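Local coordinates for protein alcohol dehydrogenase IV (Corynebacterium glutamicum, PDB 3IV7) that probably reduces maleylacetate with an NAD-type cofactor, as a member of the iron-containing alcohol dehydrogenase family, at residues 13-18 with 125-130; 176-181 with 197-202; 189-194 with 234-239. All blocks are in the same frame, centred on the assembly; numbering follows the deposited sequence.

In the fold
Along the chain, contact 1 (13-18 with 125-130) closes before the other two open, whereas the segments of contacts 2 (176-181 with 197-202) and 3 (189-194 with 234-239) alternate. Contact 1 joins strand 7-20 of the parallel sheet to a loop of the N-terminal half; contacts 2 and 3 lie in the helical C-terminal half and share helix 189-211. Centres of contacts 1 and 3 are 14 Å apart, yet they touch through Ala234; centres of contacts 2 and 3 are 10 Å apart and also touch, near Gly239. Contacts 1 and 2, with centres 16 Å apart, do not meet. Contact 3 thus touches both others, meeting the N-terminal half through Ala234, and contacts 1 and 3 also reach the second subunit.

Contact 1 (13-18 with 125-130); sequences LPQKVM and SEATNV
Gln15 and Glu126 join strand 7-20, outermost in this chain's parallel, Rossmann-like sheet, to the loop that follows strand 115-119. The one hydrogen bond between the two segments runs from Gln15 NE2 to Glu126 O, 2.7 Å long and bent to 143° at the hydrogen. The amide approaches in the carbonyl plane, while the oxygen lies 16° out of the plane of the amide. Gln15 suits this buried place because its end both gives and takes and, with chi1 at -154°, its extended chain spans the separation of the backbones, 8.2 Å from Gln15 CA to Ala127 CA. NE2 also donates to Pro149 O, and OE1 bonds to Tyr227 OH. Glu126 sends its carboxylate to Tyr154 OH.

Strand 7-20 pairs with strand 151-154, and residues 15-18 form an antiparallel ladder with a strand of the second subunit, so the sheet crosses the dimer interface.

Van der Waals packing makes up the rest. Small Ala127 fits beside Gln15 OE1, its methyl packed on Tyr227 of helix 216-236. Leu13 and Asn129 cross at about a right angle, Leu13 offering an apolar methyl, CD1, 3.7 Å from Asn129 ND2.

Within the loop, Thr128 forms an ST turn that suits a hydroxyl residue: Val130 N donates to Thr128 OG1 at 3.3 Å.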
loop_
_atom_site.group_PDB
_atom_site.type_symbol
_atom_site.label_atom_id
_atom_site.label_comp_id
_atom_site.label_asym_id
_atom_site.label_seq_id
_atom_site.Cartn_x
_atom_site.Cartn_y
_atom_site.Cartn_z
ATOM N N LEU A 13 3.132 4.010 -5.148
ATOM C CA LEU A 13 3.550 5.397 -5.267
ATOM C C LEU A 13 4.026 5.943 -3.938
ATOM O O LEU A 13 3.428 5.649 -2.908
ATOM C CB LEU A 13 2.384 6.254 -5.762
ATOM C CG LEU A 13 1.801 5.854 -7.112
ATOM C CD1 LEU A 13 0.723 6.826 -7.509
ATOM C CD2 LEU A 13 2.897 5.736 -8.219
ATOM N N PRO A 14 5.068 6.801 -3.967
ATOM C CA PRO A 14 5.608 7.330 -2.700
ATOM C C PRO A 14 4.699 8.398 -2.095
ATOM O O PRO A 14 4.266 9.297 -2.785
ATOM C CB PRO A 14 6.953 7.929 -3.103
ATOM C CG PRO A 14 6.791 8.277 -4.601
ATOM C CD PRO A 14 5.807 7.285 -5.158
ATOM N N GLN A 15 4.374 8.253 -0.828
ATOM C CA GLN A 15 3.569 9.235 -0.150
ATOM C C GLN A 15 3.637 9.099 1.356
ATOM O O GLN A 15 3.732 8.004 1.890
ATOM C CB GLN A 15 2.107 9.129 -0.600
ATOM C CG GLN A 15 1.337 10.430 -0.447
ATOM C CD GLN A 15 0.004 10.405 -1.179
ATOM O OE1 GLN A 15 -0.745 9.424 -1.098
ATOM N NE2 GLN A 15 -0.304 11.489 -1.895
ATOM N N LYS A 16 3.615 10.240 2.033
ATOM C CA LYS A 16 3.457 10.288 3.467
ATOM C C LYS A 16 2.040 10.765 3.765
ATOM O O LYS A 16 1.537 11.708 3.126
ATOM C CB LYS A 16 4.462 11.238 4.106
ATOM C CG LYS A 16 4.267 11.444 5.610
ATOM C CD LYS A 16 5.244 12.536 6.189
ATOM C CE LYS A 16 6.670 12.022 6.338
ATOM N NZ LYS A 16 6.762 10.867 7.334
ATOM N N VAL A 17 1.414 10.132 4.738
ATOM C CA VAL A 17 0.095 10.489 5.183
ATOM C C VAL A 17 0.138 10.719 6.654
ATOM O O VAL A 17 0.621 9.856 7.419
ATOM C CB VAL A 17 -0.889 9.339 4.906
ATOM C CG1 VAL A 17 -2.334 9.757 5.271
ATOM C CG2 VAL A 17 -0.787 8.927 3.472
HETATM N N MSE A 18 -0.264 11.907 7.077
HETATM C CA MSE A 18 -0.325 12.225 8.499
HETATM C C MSE A 18 -1.796 12.421 8.842
HETATM O O MSE A 18 -2.504 13.160 8.154
HETATM C CB MSE A 18 0.466 13.478 8.790
HETATM C CG MSE A 18 1.910 13.410 8.303
HETATM SE SE MSE A 18 2.781 15.169 8.243
HETATM C CE MSE A 18 3.597 15.151 9.946
ATOM N N SER A 125 -8.383 13.178 -4.704
ATOM C CA SER A 125 -7.399 13.621 -5.673
ATOM C C SER A 125 -6.013 13.642 -5.062
ATOM O O SER A 125 -5.046 13.447 -5.751
ATOM C CB SER A 125 -7.751 14.985 -6.268
ATOM O OG SER A 125 -6.841 15.312 -7.320
ATOM N N GLU A 126 -5.936 13.852 -3.747
ATOM C CA GLU A 126 -4.633 13.948 -3.033
ATOM C C GLU A 126 -3.808 12.654 -3.071
ATOM O O GLU A 126 -2.607 12.670 -2.802
ATOM C CB GLU A 126 -4.843 14.368 -1.585
ATOM C CG GLU A 126 -5.656 13.365 -0.712
ATOM C CD GLU A 126 -7.138 13.477 -0.842
ATOM O OE1 GLU A 126 -7.618 14.186 -1.730
ATOM O OE2 GLU A 126 -7.838 12.831 -0.048
ATOM N N ALA A 127 -4.458 11.552 -3.403
ATOM C CA ALA A 127 -3.807 10.279 -3.475
ATOM C C ALA A 127 -3.649 9.756 -4.885
ATOM O O ALA A 127 -3.325 8.625 -5.049
ATOM C CB ALA A 127 -4.546 9.268 -2.632
ATOM N N THR A 128 -3.864 10.583 -5.910
ATOM C CA THR A 128 -3.628 10.131 -7.292
ATOM C C THR A 128 -2.604 11.034 -8.009
ATOM O O THR A 128 -2.377 12.230 -7.629
ATOM C CB THR A 128 -4.927 10.103 -8.145
ATOM O OG1 THR A 128 -5.218 11.415 -8.617
ATOM C CG2 THR A 128 -6.119 9.588 -7.341
ATOM N N ASN A 129 -2.045 10.475 -9.057
ATOM C CA ASN A 129 -1.109 11.143 -9.914
ATOM C C ASN A 129 -1.803 11.583 -11.181
ATOM O O ASN A 129 -1.182 11.695 -12.213
ATOM C CB ASN A 129 0.046 10.216 -10.251
ATOM C CG ASN A 129 -0.411 8.875 -10.820
ATOM O OD1 ASN A 129 -1.610 8.617 -10.977
ATOM N ND2 ASN A 129 0.541 7.983 -11.021
ATOM N N VAL A 130 -3.108 11.826 -11.070
ATOM C CA VAL A 130 -3.948 12.245 -12.187
ATOM C C VAL A 130 -4.178 13.740 -12.103
ATOM O O VAL A 130 -4.541 14.281 -11.020
ATOM C CB VAL A 130 -5.328 11.518 -12.153
ATOM C CG1 VAL A 130 -6.306 12.094 -13.244
ATOM C CG2 VAL A 130 -5.126 9.999 -12.331
#

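Contact 2 (176-181 with 197-202); sequences AHCIDS and EGIRAL
Cys178 and Ile199 meet where two successive helices of the all-helical C-terminal half, 164-181 and 189-211, pack antiparallel but inclined. The local axes come within 8.9 Å and cross at -145°. Closest of all is the place where Cys178 faces Gly198, with 6.3 Å between Cys178 CA and Gly198 CA. The thiol rests on the backbone of the partner helix: Cys178 SG lies against the Gly198-Ile199 peptide link, 3.6 Å from Ile199 N. Gly198, with no side chain, lets the sulfur come down onto the helix backbone. Cys178 is small enough to fit against bare backbone and apolar enough for the interior.

Beside it, Ile199 offers its longer branch. CG1 lies anti to the carbonyl carbon (chi1 -65°) and sits 3.6 Å from Cys178 CB, while CD1 reaches on to Ile179 CG1 at 3.9 Å. The two isoleucines cross at about a right angle, a fit of branched aliphatic chains without polar groups.

In the next shell, helix 276-286 meets both isoleucines through Phe286, and Ile179 also rests on Leu264 and Leu268 of helix 256-271. Cys178 has Ala229 of helix 216-236 as a further neighbour. Away from the interface, His177 and Asp180 turn to His242, ND1 to NE2 and OD2 to ND1 respectively, tying helix 164-181 to helix 240-250.

Each helix also has side-chain bonds of its own. Ser181 OG donates to His177 O, four residues back, at 2.6 Å. On helix 189-211 Arg200 grips Glu197, which also bonds Tyr224 OH through OE2, side-on from above the carboxylate plane: NE meets OE1, and Arg200 NH2 forms a salt bridge to Glu197 OE2 at 3.0 Å.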
loop_
_atom_site.group_PDB
_atom_site.type_symbol
_atom_site.label_atom_id
_atom_site.label_comp_id
_atom_site.label_asym_id
_atom_site.label_seq_id
_atom_site.Cartn_x
_atom_site.Cartn_y
_atom_site.Cartn_z
ATOM N N ALA A 176 -16.889 4.865 -5.304
ATOM C CA ALA A 176 -16.797 4.512 -6.686
ATOM C C ALA A 176 -15.357 4.217 -7.062
ATOM O O ALA A 176 -15.103 3.292 -7.826
ATOM C CB ALA A 176 -17.340 5.618 -7.552
ATOM N N HIS A 177 -14.420 5.002 -6.520
ATOM C CA HIS A 177 -12.994 4.751 -6.744
ATOM C C HIS A 177 -12.692 3.306 -6.328
ATOM O O HIS A 177 -12.023 2.579 -7.048
ATOM C CB HIS A 177 -12.101 5.732 -5.957
ATOM C CG HIS A 177 -12.149 7.149 -6.447
ATOM N ND1 HIS A 177 -12.399 7.477 -7.767
ATOM C CD2 HIS A 177 -11.829 8.313 -5.827
ATOM C CE1 HIS A 177 -12.322 8.791 -7.912
ATOM N NE2 HIS A 177 -11.970 9.321 -6.753
ATOM N N CYS A 178 -13.246 2.867 -5.198
ATOM C CA CYS A 178 -13.011 1.504 -4.741
ATOM C C CYS A 178 -13.632 0.499 -5.668
ATOM O O CYS A 178 -12.982 -0.417 -6.118
ATOM C CB CYS A 178 -13.603 1.261 -3.350
ATOM S SG CYS A 178 -12.976 2.257 -2.064
ATOM N N ILE A 179 -14.925 0.634 -5.887
ATOM C CA ILE A 179 -15.673 -0.386 -6.604
ATOM C C ILE A 179 -15.263 -0.554 -8.066
ATOM O O ILE A 179 -14.998 -1.655 -8.511
ATOM C CB ILE A 179 -17.202 -0.195 -6.439
ATOM C CG1 ILE A 179 -17.566 -0.440 -4.954
ATOM C CG2 ILE A 179 -17.954 -1.209 -7.362
ATOM C CD1 ILE A 179 -19.040 -0.179 -4.553
ATOM N N ASP A 180 -15.168 0.540 -8.800
ATOM C CA ASP A 180 -14.751 0.459 -10.212
ATOM C C ASP A 180 -13.342 -0.154 -10.315
ATOM O O ASP A 180 -13.054 -0.912 -11.252
ATOM C CB ASP A 180 -14.754 1.819 -10.821
ATOM C CG ASP A 180 -14.971 1.809 -12.320
ATOM O OD1 ASP A 180 -15.652 0.886 -12.873
ATOM O OD2 ASP A 180 -14.548 2.820 -12.931
ATOM N N SER A 181 -12.492 0.139 -9.319
ATOM C CA SER A 181 -11.119 -0.346 -9.311
ATOM C C SER A 181 -11.043 -1.883 -9.223
ATOM O O SER A 181 -10.059 -2.493 -9.673
ATOM C CB SER A 181 -10.329 0.312 -8.186
ATOM O OG SER A 181 -10.026 1.687 -8.494
ATOM N N GLU A 197 -10.707 -2.316 1.659
ATOM C CA GLU A 197 -10.514 -1.599 2.908
ATOM C C GLU A 197 -11.180 -0.240 2.816
ATOM O O GLU A 197 -11.747 0.235 3.788
ATOM C CB GLU A 197 -9.026 -1.448 3.221
ATOM C CG GLU A 197 -8.695 -0.566 4.431
ATOM C CD GLU A 197 -9.018 -1.192 5.779
ATOM O OE1 GLU A 197 -9.656 -2.280 5.828
ATOM O OE2 GLU A 197 -8.565 -0.596 6.817
ATOM N N GLY A 198 -11.133 0.378 1.636
ATOM C CA GLY A 198 -11.836 1.655 1.427
ATOM C C GLY A 198 -13.349 1.489 1.517
ATOM O O GLY A 198 -14.037 2.346 2.077
ATOM N N ILE A 199 -13.876 0.396 0.931
ATOM C CA ILE A 199 -15.305 0.106 1.001
ATOM C C ILE A 199 -15.726 -0.069 2.470
ATOM O O ILE A 199 -16.725 0.503 2.899
ATOM C CB ILE A 199 -15.707 -1.157 0.218
ATOM C CG1 ILE A 199 -15.463 -0.965 -1.280
ATOM C CG2 ILE A 199 -17.194 -1.501 0.467
ATOM C CD1 ILE A 199 -15.669 -2.255 -2.128
ATOM N N ARG A 200 -14.945 -0.832 3.227
ATOM C CA ARG A 200 -15.246 -1.071 4.630
ATOM C C ARG A 200 -15.334 0.241 5.417
ATOM O O ARG A 200 -16.323 0.478 6.103
ATOM C CB ARG A 200 -14.181 -1.973 5.275
ATOM C CG ARG A 200 -14.493 -2.358 6.757
ATOM C CD ARG A 200 -13.239 -2.842 7.514
ATOM N NE ARG A 200 -12.164 -1.842 7.522
ATOM C CZ ARG A 200 -12.119 -0.770 8.317
ATOM N NH1 ARG A 200 -13.113 -0.508 9.167
ATOM N NH2 ARG A 200 -11.093 0.078 8.227
ATOM N N ALA A 201 -14.314 1.094 5.278
ATOM C CA ALA A 201 -14.254 2.357 6.018
ATOM C C ALA A 201 -15.365 3.324 5.643
ATOM O O ALA A 201 -15.948 3.957 6.511
ATOM C CB ALA A 201 -12.866 3.028 5.859
ATOM N N LEU A 202 -15.646 3.461 4.355
ATOM C CA LEU A 202 -16.695 4.360 3.908
ATOM C C LEU A 202 -18.087 3.883 4.287
ATOM O O LEU A 202 -18.947 4.683 4.664
ATOM C CB LEU A 202 -16.597 4.615 2.417
ATOM C CG LEU A 202 -15.447 5.541 2.063
ATOM C CD1 LEU A 202 -14.968 5.332 0.644
ATOM C CD2 LEU A 202 -15.817 7.017 2.338
#

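Contact 3 (189-194 with 234-239); sequences PINAVL and ASAGSG
Asn191, in the first turn of helix 189-211, lies beside Ser235 at the end of helix 216-236, with 6.2 Å between Asn191 CA and Ser235 CA. Beyond Ala236 the chain leaves the helix at Gly237, whose phi of 80° is easily reached without a side chain. Gly239 then takes the N-cap position of the next helix.

The side-chain contact is essentially one asparagine laid against two small residues. ND2 of Asn191 donates to Ser235 OG over 2.7 Å, almost straight at 174°, with the hydroxyl in the plane of the amide. Serine suits the place because its short hydroxyl accepts this N-H; its rotamer, chi1 172°, brings OG to Asn191 ND2. Alanine's single methyl is small enough to lie against the same amide, Ala236 CB being 3.8 Å from Asn191 CG. Asparagine fits because its amide serves several partners: ND2 also donates to Asn186 O, and OD1 accepts from Asp188 N, which fixes how the group is turned.

Around this joint, Ser232 of helix 216-236 bonds through OG to Asn191 O, strand 7-20 lies against Ile190 and Ser235 with His10, and Tyr224 of the second subunit packs on Pro189 and Ile190.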
loop_
_atom_site.group_PDB
_atom_site.type_symbol
_atom_site.label_atom_id
_atom_site.label_comp_id
_atom_site.label_asym_id
_atom_site.label_seq_id
_atom_site.Cartn_x
_atom_site.Cartn_y
_atom_site.Cartn_z
ATOM N N PRO A 189 -3.954 -7.684 -7.062
ATOM C CA PRO A 189 -4.361 -8.076 -5.713
ATOM C C PRO A 189 -4.148 -7.040 -4.647
ATOM O O PRO A 189 -4.853 -7.071 -3.622
ATOM C CB PRO A 189 -3.495 -9.333 -5.420
ATOM C CG PRO A 189 -3.171 -9.889 -6.746
ATOM C CD PRO A 189 -3.083 -8.706 -7.697
ATOM N N ILE A 190 -3.195 -6.127 -4.867
ATOM C CA ILE A 190 -2.869 -5.091 -3.893
ATOM C C ILE A 190 -3.882 -3.960 -3.973
ATOM O O ILE A 190 -4.463 -3.584 -2.956
ATOM C CB ILE A 190 -1.452 -4.555 -4.093
ATOM C CG1 ILE A 190 -0.453 -5.692 -3.880
ATOM C CG2 ILE A 190 -1.177 -3.362 -3.092
ATOM C CD1 ILE A 190 0.891 -5.479 -4.477
ATOM N N ASN A 191 -4.096 -3.387 -5.170
ATOM C CA ASN A 191 -5.113 -2.357 -5.268
ATOM C C ASN A 191 -6.523 -2.918 -4.913
ATOM O O ASN A 191 -7.376 -2.185 -4.424
ATOM C CB ASN A 191 -5.081 -1.577 -6.597
ATOM C CG ASN A 191 -5.210 -2.462 -7.837
ATOM O OD1 ASN A 191 -6.121 -3.268 -7.944
ATOM N ND2 ASN A 191 -4.355 -2.198 -8.845
ATOM N N ALA A 192 -6.725 -4.224 -5.129
ATOM C CA ALA A 192 -7.966 -4.876 -4.739
ATOM C C ALA A 192 -8.146 -4.841 -3.217
ATOM O O ALA A 192 -9.219 -4.472 -2.726
ATOM C CB ALA A 192 -7.997 -6.293 -5.229
ATOM N N VAL A 193 -7.118 -5.242 -2.463
ATOM C CA VAL A 193 -7.270 -5.285 -1.009
ATOM C C VAL A 193 -7.446 -3.870 -0.454
ATOM O O VAL A 193 -8.294 -3.635 0.420
ATOM C CB VAL A 193 -6.144 -6.037 -0.311
ATOM C CG1 VAL A 193 -4.899 -5.219 -0.281
ATOM C CG2 VAL A 193 -6.594 -6.430 1.117
ATOM N N LEU A 194 -6.754 -2.902 -1.046
ATOM C CA LEU A 194 -6.921 -1.503 -0.621
ATOM C C LEU A 194 -8.342 -1.002 -0.936
ATOM O O LEU A 194 -8.939 -0.344 -0.126
ATOM C CB LEU A 194 -5.858 -0.591 -1.256
ATOM C CG LEU A 194 -4.404 -0.927 -0.836
ATOM C CD1 LEU A 194 -3.401 -0.029 -1.542
ATOM C CD2 LEU A 194 -4.236 -0.829 0.695
ATOM N N ALA A 234 -5.635 5.006 -8.172
ATOM C CA ALA A 234 -4.394 5.477 -8.811
ATOM C C ALA A 234 -3.656 4.298 -9.443
ATOM O O ALA A 234 -3.088 4.411 -10.533
ATOM C CB ALA A 234 -3.498 6.198 -7.773
ATOM N N SER A 235 -3.745 3.141 -8.794
ATOM C CA SER A 235 -3.141 1.928 -9.300
ATOM C C SER A 235 -4.004 1.212 -10.350
ATOM O O SER A 235 -3.496 0.795 -11.386
ATOM C CB SER A 235 -2.847 0.953 -8.156
ATOM O OG SER A 235 -2.417 -0.322 -8.667
ATOM N N ALA A 236 -5.293 1.001 -10.052
ATOM C CA ALA A 236 -6.136 0.140 -10.921
ATOM C C ALA A 236 -6.547 0.824 -12.246
ATOM O O ALA A 236 -6.881 0.157 -13.211
ATOM C CB ALA A 236 -7.355 -0.344 -10.179
ATOM N N GLY A 237 -6.485 2.141 -12.272
ATOM C CA GLY A 237 -6.892 2.905 -13.429
ATOM C C GLY A 237 -8.405 3.060 -13.496
ATOM O O GLY A 237 -9.149 2.393 -12.758
ATOM N N SER A 238 -8.849 3.904 -14.441
ATOM C CA SER A 238 -10.277 4.170 -14.680
ATOM C C SER A 238 -10.992 3.072 -15.378
ATOM O O SER A 238 -10.645 2.700 -16.515
ATOM C CB SER A 238 -10.447 5.446 -15.492
ATOM O OG SER A 238 -10.031 6.554 -14.746
ATOM N N GLY A 239 -12.047 2.577 -14.730
ATOM C CA GLY A 239 -12.897 1.564 -15.292
ATOM C C GLY A 239 -14.132 2.232 -15.900
ATOM O O GLY A 239 -14.167 3.459 -16.045
#